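Local coordinates for HpcH/HpaI aldolase/citrate lyase family protein (Burkholderia cenocepacia, PDB 4MF4) that is of unassigned function but belongs to the HpcH/HpaI aldolase/citrate lyase family and folds as a closed parallel beta/alpha barrel of the TIM type, at residues L30-G35 with S250-W255; V83-R88 with M105-E110; A160-V165 with C185-P190. One frame throughout, in Å; residues are numbered along the deposited sequence.

Contact 1. Residues L30-G35 with S250-W255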
# COMPACT_ATOMS: atom_id res chain seq x y z
N LEU A 30 8.96 9.75 22.74
CA LEU A 30 9.13 8.34 22.44
C LEU A 30 9.51 8.29 20.95
O LEU A 30 8.95 9.05 20.18
CB LEU A 30 7.78 7.67 22.69
CG LEU A 30 7.67 6.16 22.74
CD1 LEU A 30 8.51 5.57 23.90
CD2 LEU A 30 6.19 5.80 22.87
N TRP A 31 10.48 7.43 20.59
CA TRP A 31 10.88 7.18 19.22
C TRP A 31 9.91 6.20 18.56
O TRP A 31 9.59 5.15 19.16
CB TRP A 31 12.27 6.52 19.20
CG TRP A 31 13.12 6.98 18.11
CD1 TRP A 31 13.50 6.28 17.01
CD2 TRP A 31 13.74 8.27 18.01
NE1 TRP A 31 14.31 7.07 16.22
CE2 TRP A 31 14.46 8.29 16.81
CE3 TRP A 31 13.73 9.41 18.81
CZ2 TRP A 31 15.20 9.40 16.41
CZ3 TRP A 31 14.45 10.52 18.40
CH2 TRP A 31 15.17 10.51 17.21
N LEU A 32 9.45 6.55 17.36
CA LEU A 32 8.57 5.68 16.62
C LEU A 32 9.32 5.09 15.42
O LEU A 32 9.50 5.77 14.42
CB LEU A 32 7.31 6.41 16.14
CG LEU A 32 6.49 7.16 17.17
CD1 LEU A 32 5.30 7.82 16.47
CD2 LEU A 32 6.02 6.26 18.30
N SER A 33 9.72 3.82 15.57
CA SER A 33 10.44 3.02 14.57
C SER A 33 9.58 1.99 13.82
O SER A 33 9.97 1.53 12.73
CB SER A 33 11.56 2.21 15.26
OG SER A 33 12.42 3.06 15.99
N LEU A 34 8.42 1.61 14.36
CA LEU A 34 7.66 0.49 13.80
C LEU A 34 6.97 0.83 12.48
O LEU A 34 6.62 -0.09 11.71
CB LEU A 34 6.62 -0.04 14.81
CG LEU A 34 7.08 -0.78 16.08
CD1 LEU A 34 5.89 -0.89 17.05
CD2 LEU A 34 7.64 -2.14 15.67
N GLY A 35 6.79 2.10 12.17
CA GLY A 35 6.18 2.48 10.90
C GLY A 35 4.70 2.19 10.76
O GLY A 35 4.18 2.01 9.65
N SER A 250 13.56 5.89 25.13
CA SER A 250 13.72 4.78 24.20
C SER A 250 12.71 4.82 23.03
O SER A 250 12.31 5.88 22.59
CB SER A 250 13.72 3.45 24.96
OG SER A 250 14.17 2.35 24.18
N ALA A 251 12.31 3.65 22.53
CA ALA A 251 11.59 3.51 21.24
C ALA A 251 10.48 2.49 21.40
O ALA A 251 10.57 1.56 22.27
CB ALA A 251 12.57 3.05 20.15
N ASP A 252 9.45 2.67 20.58
CA ASP A 252 8.28 1.78 20.56
C ASP A 252 8.68 0.31 20.45
O ASP A 252 8.23 -0.50 21.27
CB ASP A 252 7.31 2.16 19.41
CG ASP A 252 7.96 2.22 18.03
OD1 ASP A 252 9.19 1.99 17.85
OD2 ASP A 252 7.21 2.46 17.06
N VAL A 253 9.55 -0.03 19.49
CA VAL A 253 9.85 -1.44 19.26
C VAL A 253 10.62 -2.04 20.45
O VAL A 253 10.47 -3.21 20.76
CB VAL A 253 10.64 -1.67 17.95
CG1 VAL A 253 12.00 -1.00 17.97
CG2 VAL A 253 10.80 -3.13 17.66
N SER A 254 11.48 -1.23 21.08
CA SER A 254 12.24 -1.67 22.24
C SER A 254 11.32 -1.98 23.44
O SER A 254 11.46 -3.01 24.13
CB SER A 254 13.28 -0.61 22.60
OG SER A 254 14.12 -0.34 21.47
N TRP A 255 10.38 -1.09 23.69
CA TRP A 255 9.41 -1.34 24.79
C TRP A 255 8.53 -2.55 24.53
O TRP A 255 8.26 -3.33 25.45
CB TRP A 255 8.53 -0.12 25.06
CG TRP A 255 9.37 1.00 25.71
CD1 TRP A 255 9.63 2.24 25.20
CD2 TRP A 255 9.99 0.96 26.99
NE1 TRP A 255 10.41 2.95 26.06
CE2 TRP A 255 10.66 2.19 27.16
CE3 TRP A 255 10.10 -0.02 27.98
CZ2 TRP A 255 11.38 2.48 28.29
CZ3 TRP A 255 10.81 0.28 29.13
CH2 TRP A 255 11.47 1.52 29.26

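Contact 2. Residues V83-R88 with M105-E110. With EDO (1,2-ethanediol), chain G.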
# COMPACT_ATOMS: atom_id res chain seq x y z
N VAL A 83 9.71 15.04 13.32
CA VAL A 83 10.19 14.18 12.23
C VAL A 83 11.70 14.24 12.13
O VAL A 83 12.27 15.34 12.02
CB VAL A 83 9.52 14.54 10.86
CG1 VAL A 83 10.18 13.78 9.71
CG2 VAL A 83 8.04 14.22 10.88
N ARG A 84 12.38 13.09 12.21
CA ARG A 84 13.82 13.09 11.87
C ARG A 84 14.02 12.77 10.40
O ARG A 84 13.74 11.62 9.99
CB ARG A 84 14.65 12.12 12.70
CG ARG A 84 16.11 12.06 12.19
CD ARG A 84 17.07 11.52 13.21
NE ARG A 84 16.94 10.08 13.35
CZ ARG A 84 17.72 9.30 14.09
NH1 ARG A 84 18.71 9.80 14.85
NH2 ARG A 84 17.49 8.00 14.11
N VAL A 85 14.50 13.75 9.61
CA VAL A 85 14.67 13.55 8.17
C VAL A 85 15.90 12.68 7.92
O VAL A 85 16.76 12.54 8.80
CB VAL A 85 14.72 14.86 7.36
CG1 VAL A 85 13.42 15.64 7.53
CG2 VAL A 85 15.94 15.71 7.70
N PRO A 86 15.96 12.04 6.74
CA PRO A 86 17.08 11.15 6.44
C PRO A 86 18.42 11.88 6.27
O PRO A 86 19.45 11.33 6.62
CB PRO A 86 16.68 10.48 5.11
CG PRO A 86 15.22 10.75 4.95
CD PRO A 86 15.03 12.10 5.61
N ALA A 87 18.37 13.11 5.73
CA ALA A 87 19.56 13.86 5.32
C ALA A 87 19.14 15.32 5.07
O ALA A 87 17.96 15.63 5.00
CB ALA A 87 20.16 13.29 4.04
N ARG A 88 20.12 16.19 4.94
CA ARG A 88 19.83 17.60 4.78
C ARG A 88 19.74 17.96 3.29
O ARG A 88 20.55 18.73 2.80
CB ARG A 88 20.94 18.38 5.47
CG ARG A 88 20.52 19.73 5.97
CD ARG A 88 21.66 20.36 6.71
NE ARG A 88 22.76 20.65 5.82
CZ ARG A 88 23.91 20.00 5.78
NH1 ARG A 88 24.20 19.04 6.66
NH2 ARG A 88 24.81 20.40 4.91
N MET A 105 14.08 17.19 13.07
CA MET A 105 15.38 16.84 13.58
C MET A 105 16.31 16.52 12.39
O MET A 105 15.97 15.71 11.53
CB MET A 105 15.33 15.63 14.52
CG MET A 105 16.69 15.36 15.17
SD MET A 105 16.70 13.96 16.29
CE MET A 105 15.31 14.32 17.34
N PHE A 106 17.48 17.16 12.37
CA PHE A 106 18.51 16.91 11.34
C PHE A 106 19.67 16.08 11.91
O PHE A 106 20.30 16.46 12.94
CB PHE A 106 19.04 18.25 10.83
CG PHE A 106 18.05 19.02 10.05
CD1 PHE A 106 17.09 19.79 10.68
CD2 PHE A 106 18.05 18.94 8.66
CE1 PHE A 106 16.17 20.53 9.94
CE2 PHE A 106 17.14 19.64 7.92
CZ PHE A 106 16.18 20.44 8.57
N PRO A 107 19.97 14.95 11.27
CA PRO A 107 21.06 14.10 11.71
C PRO A 107 22.40 14.71 11.34
O PRO A 107 22.47 15.59 10.51
CB PRO A 107 20.85 12.81 10.92
CG PRO A 107 20.03 13.14 9.76
CD PRO A 107 19.28 14.42 10.08
N CYS A 108 23.46 14.19 11.91
CA CYS A 108 24.78 14.52 11.37
C CYS A 108 25.05 16.03 11.18
O CYS A 108 25.46 16.43 10.09
CB CYS A 108 24.94 13.91 9.95
SG CYS A 108 24.58 12.16 9.69
N ILE A 109 24.84 16.86 12.19
CA ILE A 109 25.14 18.29 12.03
C ILE A 109 26.52 18.50 12.68
O ILE A 109 26.65 18.29 13.89
CB ILE A 109 24.09 19.19 12.70
CG1 ILE A 109 22.73 19.09 12.00
CG2 ILE A 109 24.56 20.63 12.77
CD1 ILE A 109 22.66 19.66 10.60
N GLU A 110 27.51 18.92 11.91
CA GLU A 110 28.88 18.99 12.41
C GLU A 110 29.51 20.36 12.47
O GLU A 110 30.52 20.54 13.15
CB GLU A 110 29.75 18.12 11.54
CG GLU A 110 29.22 16.71 11.46
CD GLU A 110 30.24 15.77 10.87
OE1 GLU A 110 30.81 14.96 11.61
OE2 GLU A 110 30.49 15.91 9.65
C1 EDO G . 18.22 7.90 18.00
O1 EDO G . 19.49 8.45 18.40
C2 EDO G . 18.32 6.48 17.46
O2 EDO G . 18.84 6.51 16.12

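Contact 3. Residues A160-V165 with C185-P190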
# COMPACT_ATOMS: atom_id res chain seq x y z
N ALA A 160 10.22 24.55 14.25
CA ALA A 160 11.35 24.33 15.13
C ALA A 160 12.40 23.40 14.55
O ALA A 160 12.07 22.44 13.87
CB ALA A 160 10.86 23.81 16.46
N VAL A 161 13.66 23.71 14.81
CA VAL A 161 14.78 22.95 14.28
C VAL A 161 15.60 22.37 15.44
O VAL A 161 16.05 23.08 16.34
CB VAL A 161 15.67 23.81 13.37
CG1 VAL A 161 16.95 23.07 12.96
CG2 VAL A 161 14.90 24.31 12.16
N ILE A 162 15.77 21.06 15.39
CA ILE A 162 16.61 20.28 16.30
C ILE A 162 17.80 19.72 15.49
O ILE A 162 17.61 19.05 14.44
CB ILE A 162 15.86 19.08 16.91
CG1 ILE A 162 14.56 19.53 17.57
CG2 ILE A 162 16.75 18.37 17.93
CD1 ILE A 162 13.65 18.42 18.05
N VAL A 163 19.01 20.02 15.96
CA VAL A 163 20.24 19.54 15.29
C VAL A 163 20.88 18.42 16.12
O VAL A 163 21.11 18.57 17.32
CB VAL A 163 21.23 20.67 15.01
CG1 VAL A 163 20.60 21.64 14.03
CG2 VAL A 163 21.68 21.42 16.26
N GLN A 164 21.15 17.30 15.48
CA GLN A 164 21.75 16.21 16.17
C GLN A 164 23.27 16.39 16.11
O GLN A 164 23.84 16.53 15.02
CB GLN A 164 21.26 14.89 15.57
CG GLN A 164 21.65 13.70 16.39
CD GLN A 164 20.86 12.41 16.03
OE1 GLN A 164 19.98 12.40 15.16
NE2 GLN A 164 21.22 11.33 16.67
N VAL A 165 23.92 16.41 17.27
CA VAL A 165 25.37 16.60 17.32
C VAL A 165 25.97 15.24 17.65
O VAL A 165 25.79 14.71 18.73
CB VAL A 165 25.76 17.66 18.36
CG1 VAL A 165 27.26 17.89 18.35
CG2 VAL A 165 25.03 18.96 18.09
N CYS A 185 17.20 23.40 19.56
CA CYS A 185 17.59 22.33 20.46
C CYS A 185 18.83 21.63 19.95
O CYS A 185 18.91 21.38 18.76
CB CYS A 185 16.47 21.30 20.51
SG CYS A 185 16.76 19.96 21.70
N LEU A 186 19.75 21.26 20.84
CA LEU A 186 20.89 20.44 20.46
C LEU A 186 20.54 19.03 20.88
O LEU A 186 20.20 18.83 22.05
CB LEU A 186 22.17 20.86 21.18
CG LEU A 186 22.63 22.30 21.05
CD1 LEU A 186 23.75 22.61 22.04
CD2 LEU A 186 23.02 22.59 19.62
N PHE A 187 20.66 18.04 19.99
CA PHE A 187 20.29 16.68 20.38
C PHE A 187 21.49 15.73 20.37
O PHE A 187 22.18 15.62 19.38
CB PHE A 187 19.18 16.20 19.46
CG PHE A 187 18.56 14.89 19.87
CD1 PHE A 187 19.10 13.71 19.45
CD2 PHE A 187 17.40 14.86 20.62
CE1 PHE A 187 18.50 12.51 19.77
CE2 PHE A 187 16.80 13.67 20.96
CZ PHE A 187 17.33 12.50 20.51
N VAL A 188 21.75 15.08 21.49
CA VAL A 188 22.80 14.04 21.57
C VAL A 188 22.27 12.63 21.33
O VAL A 188 21.39 12.14 22.07
CB VAL A 188 23.46 14.08 22.99
CG1 VAL A 188 24.58 13.06 23.09
CG2 VAL A 188 24.01 15.46 23.31
N GLY A 189 22.78 11.96 20.30
CA GLY A 189 22.56 10.52 20.14
C GLY A 189 23.78 9.76 20.68
O GLY A 189 24.80 9.73 20.03
N PRO A 190 23.71 9.19 21.90
CA PRO A 190 25.00 8.70 22.44
C PRO A 190 25.63 7.57 21.65
O PRO A 190 26.86 7.54 21.52
CB PRO A 190 24.62 8.19 23.83
CG PRO A 190 23.46 9.03 24.20
CD PRO A 190 22.66 9.14 22.92

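Contact 1. Residues L30-G35 with S250-W255
The carboxylate of D252 reaches across to the turn after strand 27-32 and takes two backbone N-H groups. S33 N donates a hydrogen bond to D252 OD1 at 3.0 Å, on the syn side but 35° out of the carboxylate plane. L34 N donates to D252 OD2 at 3.1 Å, also syn and closer to the plane. Two consecutive amides thus fix the rotation of the group. CG of D252 sits between its own N and carbonyl carbon (chi1 54°), which turns both oxygens to the turn.

The L34 side chain runs antiparallel alongside that of D252, with L34 CG 3.4 Å from D252 OD2. L34 CD2 meets V253 CB at 3.8 Å. One carboxylate oxygen is therefore held at a backbone amide and packed against leucine carbons.

Behind this lies a parallel bridge between W31 and A251. W31 N donates a hydrogen bond to S250 O, and W31 O receives one from D252 N at 2.9 Å. The bridge joins strands 27-32 and 246-251, the first and last of the eight, and so closes the barrel. A251 is also the N-cap of helix 252-268. CB of W31 touches CB of A251 at 3.6 Å, while the indole turns off from the other strand and its NE1 hydrogen-bonds to D54 OD2.

Farther out, L30 CD1 lies obliquely by the W255 ring, 3.7 Å from W255 CD1. W255 NE1 hydrogen-bonds to V249 O. A second subunit packs on L30, D252, V253 and W255, and its S38 hydrogen-bonds to L34 O.

Contact 2. Residues V83-R88 with M105-E110
M105 N donates a hydrogen bond to V83 O at 2.8 Å, nearly straight at 172°. V85 N returns one to M105 O at 3.1 Å, and R84 CA adds a CA-H...O contact to M105 O at 3.4 Å. These bonds flank the parallel bridge between R84 and M105. They join strands 80-84 and 103-106, which with helix 90-98 form a beta-alpha-beta unit of the barrel.

R84 and M105 cross on one face of the sheet, with R84 CD 3.9 Å from M105 SD. The arginine runs extended to CD and bends at chi3 (75°). Its guanidinium then meets 1,2-ethanediol edge-on, R84 NH2 hydrogen-bonding to O2 of the diol at 2.8 Å. NE forms a salt bridge with D54, and NH1 a hydrogen bond with Q164 OE1.

Past the strands, the P107 ring lies against the backbone of segment 83-88, with P107 CD 3.4 Å from V85 O. CG2 of V85 and CG of R88 both approach CD2 of F106, the latter at 3.7 Å. R88 crosses F106 at about a right angle, and R88 CD touches CD1 of I109. R88 NE hydrogen-bonds to H117 ND1 on helix 112-121.

Both arginines pack their methylenes on neighbours and leave the polar ends to partners beyond the two segments. The guanidinium of R84 is thus probably oriented by D54 and Q164, while NH2 also meets the diol, probably from the crystallisation liquor.

Contact 3. Residues A160-V165 with C185-P190
The first torsions of Q164 and F187, both near -170°, swing CG away from the backbone N and send the two chains out in step from neighbouring strands. CG of Q164 meets the edge of the F187 ring, 4.0 Å from F187 CD1. The amide stands steeply to the ring, their planes 78° apart. Q164 NE2 extends to CA of G189 at 3.8 Å, while R84 holds the amide oxygen.

I162 shares this face. I162 CG2 reaches CB of F187 at 3.6 Å and CB of C185 at 3.9 Å. Strands 160-165 and 185-188 are the fifth and sixth of the parallel barrel, and the axes of these strand segments make an angle of 34°. This face looks into the barrel, where F187 also meets T248 and M105.

The backbone ladder is sound from V163 to V165; its first bond, C185 N to V161 O, is weak. V163 N donates to C185 O. F187 N donates to V163 O, and V165 N to F187 O, each at 2.8 Å.

On the other face, CG2 of V163 touches CD2 of L186 at 3.8 Å. Helix 174-178 covers this pair through I177. Where the strands part, V165 O and G189 N are buried without a polar partner, and G189 occupies the N-cap position of helix 190-196.

Overall arrangement
All three contacts are largely buried and lie in one barrel sheet. Contact 1 joins the two ends of the sheet, and along the chain the other two contacts are nested inside the loop it closes. Contacts 2 and 3 are neighbours, their centres about 9 Å apart, joined by strands 103-106 and 160-165. The side-chain packing of contact 3 is mostly apolar, and it touches no other chain. Contact 1 relies on a carboxylate and borders two subunits; contact 2 brings in charged arginines and meets the third subunit at its outer turns. W31 of contact 1 packs on R84, M105 and F187, so the three contacts meet inside the barrel.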